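Local coordinates for hypothetical protein (Ruminococcus gnavus, PDB 4QAN) that is of unknown function but has a cystatin-like fold, is a divergent member of the NTF2-like superfamily and binds metal ions such as magnesium, at residues A208-T220 with T238-T252. Residues are numbered along the deposited sequence; the frame is centred on the assembly and turned at random.
Sequences ANYFQAMPISEKT and TRALAFATTESSQDT
Ile216 meets Phe243 in a CH-pi contact where the extended linker 208-220 packs against helix 237-242 and the turn that follows, within a chain of cystatin-like, NTF2-like fold; the linker leads from the first antiparallel sheet toward helix 221-234 and the second sheet. Ile216 CD1 stands over the ring centre, 3.6 Å from the centroid and 10° off the normal. With CG1 between the backbone N and the carbonyl carbon (chi1 62°), the isoleucine chain rests against Ala242 CB and ends in the corner formed by the Phe243 ring and Arg239, whose CG and NH1 both touch CD1. Phe243 CZ sits 3.8 Å above the Arg239 guanidinium plane, offset toward its rim. Glu218 OE2 lies in the ring plane at the edge of Phe243 and makes a long salt bridge to Arg239 NH2 at 3.8 Å, the carboxylate and guanidinium planes 69° apart. With a serine in place of Phe243, Ile216 CD1 is likely to lose its aromatic floor and that guanidinium face to be left without the ring, so that both side chains could shift.

Beneath this cluster, Ile216 N donates to Ala242 O at 3.2 Å from above the carbonyl plane, and Thr245 N, closing a type I turn, reaches the same oxygen from the opposite face. Ala213 CB packs on Ala242, while Phe211 turns its ring edge to Leu241 CD1. Further along the linker, Gln212, with CG anti to the backbone N and the chain extended beyond it, in one of its two conformers sends NE2 to Ser249 OG (2.7 Å), nearly in its amide plane, and OE1 takes Ser253 N. Tyr210 OH, whose place is less sure, and Thr252 OG1 lie at hydrogen-bonding distance; Thr252 OG1 is also hydrogen-bonded to Thr12 OG1. Ser249 OG in turn donates to Asp251 O at 2.7 Å, and a water bridges Ala213 O to Glu247 O, 2.9 Å from Ala213 O.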
loop_
_atom_site.group_PDB
_atom_site.type_symbol
_atom_site.label_atom_id
_atom_site.label_comp_id
_atom_site.label_asym_id
_atom_site.label_seq_id
_atom_site.Cartn_x
_atom_site.Cartn_y
_atom_site.Cartn_z
ATOM N N ALA A 208 15.605 -6.154 -3.473
ATOM C CA ALA A 208 14.628 -5.134 -3.797
ATOM C C ALA A 208 13.233 -5.740 -3.703
ATOM O O ALA A 208 13.015 -6.852 -4.148
ATOM C CB ALA A 208 14.877 -4.583 -5.189
ATOM N N ASN A 209 12.288 -5.000 -3.134
ATOM C CA ASN A 209 10.956 -5.534 -2.888
ATOM C C ASN A 209 9.862 -4.497 -2.934
ATOM O O ASN A 209 8.842 -4.654 -2.267
ATOM C CB ASN A 209 10.947 -6.180 -1.507
ATOM C CG ASN A 209 11.263 -5.185 -0.411
ATOM O OD1 ASN A 209 11.830 -4.120 -0.672
ATOM N ND2 ASN A 209 10.882 -5.513 0.812
ATOM N N TYR A 210 10.090 -3.422 -3.682
ATOM C CA TYR A 210 9.087 -2.380 -3.897
ATOM C C TYR A 210 9.215 -1.850 -5.320
ATOM O O TYR A 210 10.209 -2.109 -5.985
ATOM C CB TYR A 210 9.272 -1.254 -2.874
ATOM C CG TYR A 210 10.568 -0.464 -2.986
ATOM C CD1 TYR A 210 11.742 -0.918 -2.409
ATOM C CD2 TYR A 210 10.606 0.742 -3.665
ATOM C CE1 TYR A 210 12.926 -0.191 -2.510
ATOM C CE2 TYR A 210 11.776 1.470 -3.780
ATOM C CZ TYR A 210 12.934 0.991 -3.204
ATOM O OH TYR A 210 14.076 1.722 -3.311
ATOM N N PHE A 211 8.225 -1.096 -5.787
ATOM C CA PHE A 211 8.286 -0.512 -7.111
ATOM C C PHE A 211 7.775 0.924 -7.088
ATOM O O PHE A 211 6.972 1.296 -6.220
ATOM C CB PHE A 211 7.456 -1.352 -8.091
ATOM C CG PHE A 211 5.981 -1.246 -7.868
ATOM C CD1 PHE A 211 5.338 -2.099 -6.992
ATOM C CD2 PHE A 211 5.239 -0.275 -8.516
ATOM C CE1 PHE A 211 3.975 -1.988 -6.772
ATOM C CE2 PHE A 211 3.882 -0.169 -8.310
ATOM C CZ PHE A 211 3.248 -1.022 -7.424
ATOM N N GLN A 212 8.281 1.713 -8.039
ATOM C CA GLN A 212 7.819 3.082 -8.284
ATOM C C GLN A 212 7.382 3.115 -9.766
ATOM O O GLN A 212 8.195 2.916 -10.662
ATOM C CB GLN A 212 8.942 4.114 -7.976
ATOM C CG GLN A 212 8.456 5.555 -7.733
ATOM C CD GLN A 212 9.540 6.514 -7.215
ATOM O OE1 GLN A 212 10.095 6.326 -6.132
ATOM N NE2 GLN A 212 9.827 7.564 -7.989
ATOM N N ALA A 213 6.092 3.322 -10.015
ATOM C CA ALA A 213 5.600 3.350 -11.389
ATOM C C ALA A 213 6.070 4.649 -12.049
ATOM O O ALA A 213 6.329 5.634 -11.353
ATOM C CB ALA A 213 4.092 3.241 -11.405
HETATM N N MSE A 214 6.235 4.613 -13.370
HETATM C CA MSE A 214 6.590 5.803 -14.131
HETATM C C MSE A 214 5.332 6.449 -14.638
HETATM O O MSE A 214 4.297 5.808 -14.721
HETATM C CB MSE A 214 7.495 5.428 -15.294
HETATM C CG MSE A 214 6.729 4.802 -16.449
HETATM SE SE MSE A 214 8.002 4.382 -17.883
HETATM C CE MSE A 214 6.630 3.943 -19.231
ATOM N N PRO A 215 5.397 7.745 -14.988
ATOM C CA PRO A 215 4.219 8.340 -15.612
ATOM C C PRO A 215 3.913 7.720 -16.982
ATOM O O PRO A 215 4.827 7.488 -17.759
ATOM C CB PRO A 215 4.628 9.806 -15.789
ATOM C CG PRO A 215 5.613 10.033 -14.707
ATOM C CD PRO A 215 6.415 8.766 -14.697
ATOM N N ILE A 216 2.644 7.412 -17.246
ATOM C CA ILE A 216 2.184 7.161 -18.618
ATOM C C ILE A 216 0.925 7.973 -18.860
ATOM O O ILE A 216 0.171 8.262 -17.925
ATOM C CB ILE A 216 1.904 5.671 -18.927
ATOM C CG1 ILE A 216 0.788 5.127 -18.045
ATOM C CG2 ILE A 216 3.171 4.835 -18.772
ATOM C CD1 ILE A 216 0.453 3.677 -18.343
ATOM N N SER A 217 0.698 8.322 -20.119
ATOM C CA SER A 217 -0.397 9.194 -20.492
ATOM C C SER A 217 -1.002 8.757 -21.825
ATOM O O SER A 217 -0.468 7.899 -22.483
ATOM C CB SER A 217 0.131 10.627 -20.599
ATOM O OG SER A 217 1.079 10.756 -21.646
ATOM N N GLU A 218 -2.118 9.367 -22.200
ATOM C CA GLU A 218 -2.728 9.173 -23.514
ATOM C C GLU A 218 -3.064 10.545 -24.083
ATOM O O GLU A 218 -3.091 11.535 -23.346
ATOM C CB GLU A 218 -4.003 8.333 -23.395
ATOM C CG GLU A 218 -3.798 6.925 -22.852
ATOM C CD GLU A 218 -2.935 6.026 -23.740
ATOM O OE1 GLU A 218 -2.628 6.398 -24.889
ATOM O OE2 GLU A 218 -2.557 4.929 -23.284
ATOM N N LYS A 219 -3.355 10.613 -25.374
ATOM C CA LYS A 219 -3.457 11.902 -26.048
ATOM C C LYS A 219 -4.750 12.640 -25.809
ATOM O O LYS A 219 -4.818 13.832 -26.058
ATOM C CB LYS A 219 -3.217 11.755 -27.547
ATOM C CG LYS A 219 -1.768 11.461 -27.869
ATOM C CD LYS A 219 -0.968 12.738 -27.951
ATOM C CE LYS A 219 0.515 12.447 -27.963
ATOM N NZ LYS A 219 1.239 13.716 -27.749
ATOM N N THR A 220 -5.773 11.959 -25.328
ATOM C CA THR A 220 -7.003 12.645 -24.949
ATOM C C THR A 220 -7.359 12.219 -23.546
ATOM O O THR A 220 -6.931 11.156 -23.105
ATOM C CB THR A 220 -8.182 12.294 -25.880
ATOM O OG1 THR A 220 -8.614 10.960 -25.606
ATOM C CG2 THR A 220 -7.777 12.417 -27.350
ATOM N N THR A 238 -0.405 -2.342 -12.110
ATOM C CA THR A 238 0.729 -1.443 -12.105
ATOM C C THR A 238 0.609 -0.357 -13.156
ATOM O O THR A 238 0.912 0.787 -12.883
ATOM C CB THR A 238 2.034 -2.190 -12.299
ATOM O OG1 THR A 238 2.091 -3.203 -11.305
ATOM C CG2 THR A 238 3.212 -1.272 -12.118
ATOM N N ARG A 239 0.159 -0.731 -14.343
ATOM C CA ARG A 239 -0.090 0.214 -15.409
ATOM C C ARG A 239 -1.255 1.128 -15.027
ATOM O O ARG A 239 -1.247 2.341 -15.297
ATOM C CB ARG A 239 -0.372 -0.566 -16.693
ATOM C CG ARG A 239 -0.490 0.263 -17.939
ATOM C CD ARG A 239 -0.532 -0.630 -19.187
ATOM N NE ARG A 239 -1.218 0.045 -20.291
ATOM C CZ ARG A 239 -0.662 0.927 -21.120
ATOM N NH1 ARG A 239 0.632 1.247 -21.019
ATOM N NH2 ARG A 239 -1.408 1.477 -22.078
ATOM N N ALA A 240 -2.247 0.556 -14.362
ATOM C CA ALA A 240 -3.333 1.356 -13.823
ATOM C C ALA A 240 -2.805 2.458 -12.897
ATOM O O ALA A 240 -3.285 3.604 -12.954
ATOM C CB ALA A 240 -4.336 0.485 -13.103
ATOM N N LEU A 241 -1.816 2.134 -12.063
ATOM C CA LEU A 241 -1.266 3.144 -11.152
ATOM C C LEU A 241 -0.437 4.176 -11.920
ATOM O O LEU A 241 -0.555 5.374 -11.660
ATOM C CB LEU A 241 -0.409 2.505 -10.079
ATOM C CG LEU A 241 -1.148 1.561 -9.135
ATOM C CD1 LEU A 241 -0.131 0.736 -8.356
ATOM C CD2 LEU A 241 -2.092 2.290 -8.195
ATOM N N ALA A 242 0.371 3.706 -12.878
ATOM C CA ALA A 242 1.131 4.587 -13.784
ATOM C C ALA A 242 0.314 5.736 -14.401
ATOM O O ALA A 242 0.848 6.819 -14.617
ATOM C CB ALA A 242 1.774 3.777 -14.894
ATOM N N PHE A 243 -0.959 5.501 -14.702
ATOM C CA PHE A 243 -1.836 6.559 -15.289
ATOM C C PHE A 243 -2.081 7.757 -14.381
ATOM O O PHE A 243 -2.475 8.829 -14.856
ATOM C CB PHE A 243 -3.187 5.983 -15.751
ATOM C CG PHE A 243 -3.125 5.294 -17.093
ATOM C CD1 PHE A 243 -2.782 6.003 -18.232
ATOM C CD2 PHE A 243 -3.393 3.941 -17.211
ATOM C CE1 PHE A 243 -2.701 5.372 -19.471
ATOM C CE2 PHE A 243 -3.338 3.309 -18.442
ATOM C CZ PHE A 243 -2.981 4.021 -19.570
ATOM N N ALA A 244 -1.894 7.582 -13.079
ATOM C CA ALA A 244 -1.998 8.701 -12.134
ATOM C C ALA A 244 -0.650 9.089 -11.515
ATOM O O ALA A 244 -0.600 9.876 -10.587
ATOM C CB ALA A 244 -2.990 8.355 -11.047
ATOM N N THR A 245 0.440 8.549 -12.035
ATOM C CA THR A 245 1.766 8.902 -11.539
ATOM C C THR A 245 2.201 10.206 -12.209
ATOM O O THR A 245 2.553 10.220 -13.371
ATOM C CB THR A 245 2.751 7.764 -11.815
ATOM O OG1 THR A 245 2.235 6.560 -11.224
ATOM C CG2 THR A 245 4.134 8.086 -11.239
ATOM N N THR A 246 2.142 11.309 -11.481
ATOM C CA THR A 246 2.352 12.627 -12.083
ATOM C C THR A 246 3.804 13.048 -12.179
ATOM O O THR A 246 4.114 13.953 -12.938
ATOM C CB THR A 246 1.648 13.725 -11.292
ATOM O OG1 THR A 246 2.103 13.678 -9.935
ATOM C CG2 THR A 246 0.115 13.557 -11.384
ATOM N N GLU A 247 4.694 12.427 -11.416
ATOM C CA GLU A 247 6.113 12.741 -11.544
ATOM C C GLU A 247 6.967 11.500 -11.579
ATOM O O GLU A 247 6.611 10.473 -11.013
ATOM C CB GLU A 247 6.583 13.621 -10.386
ATOM C CG GLU A 247 5.880 14.964 -10.269
ATOM C CD GLU A 247 6.186 15.919 -11.417
ATOM O OE1 GLU A 247 7.108 15.636 -12.220
ATOM O OE2 GLU A 247 5.496 16.962 -11.515
ATOM N N SER A 248 8.093 11.617 -12.273
ATOM C CA SER A 248 9.194 10.681 -12.173
ATOM C C SER A 248 10.226 11.273 -11.209
ATOM O O SER A 248 10.071 12.404 -10.723
ATOM C CB SER A 248 9.816 10.456 -13.544
ATOM O OG SER A 248 10.788 9.430 -13.500
ATOM N N SER A 249 11.270 10.509 -10.926
ATOM C CA SER A 249 12.376 10.986 -10.102
ATOM C C SER A 249 13.598 10.163 -10.421
ATOM O O SER A 249 13.502 9.016 -10.872
ATOM C CB SER A 249 12.058 10.894 -8.599
ATOM O OG SER A 249 11.660 9.583 -8.226
ATOM N N GLN A 250 14.754 10.746 -10.202
ATOM C CA GLN A 250 15.994 10.036 -10.473
ATOM C C GLN A 250 16.108 8.902 -9.463
ATOM O O GLN A 250 16.242 7.748 -9.835
ATOM C CB GLN A 250 17.193 10.983 -10.389
ATOM C CG GLN A 250 17.137 12.153 -11.362
ATOM C CD GLN A 250 16.843 11.729 -12.804
ATOM O OE1 GLN A 250 17.587 10.942 -13.402
ATOM N NE2 GLN A 250 15.758 12.262 -13.370
ATOM N N ASP A 251 15.986 9.238 -8.185
ATOM C CA ASP A 251 16.122 8.266 -7.115
ATOM C C ASP A 251 14.766 7.904 -6.520
ATOM O O ASP A 251 13.726 8.497 -6.867
ATOM C CB ASP A 251 17.060 8.830 -6.047
ATOM C CG ASP A 251 17.706 7.752 -5.203
ATOM O OD1 ASP A 251 17.404 6.552 -5.388
ATOM O OD2 ASP A 251 18.513 8.114 -4.343
ATOM N N THR A 252 14.779 6.882 -5.668
ATOM C CA THR A 252 13.597 6.441 -4.934
ATOM C C THR A 252 13.101 7.587 -4.061
ATOM O O THR A 252 13.877 8.154 -3.291
ATOM C CB THR A 252 13.959 5.231 -4.051
ATOM O OG1 THR A 252 14.151 4.074 -4.882
ATOM C CG2 THR A 252 12.893 4.967 -2.990
HETATM O O HOH W 1 8.319 7.738 -11.011
#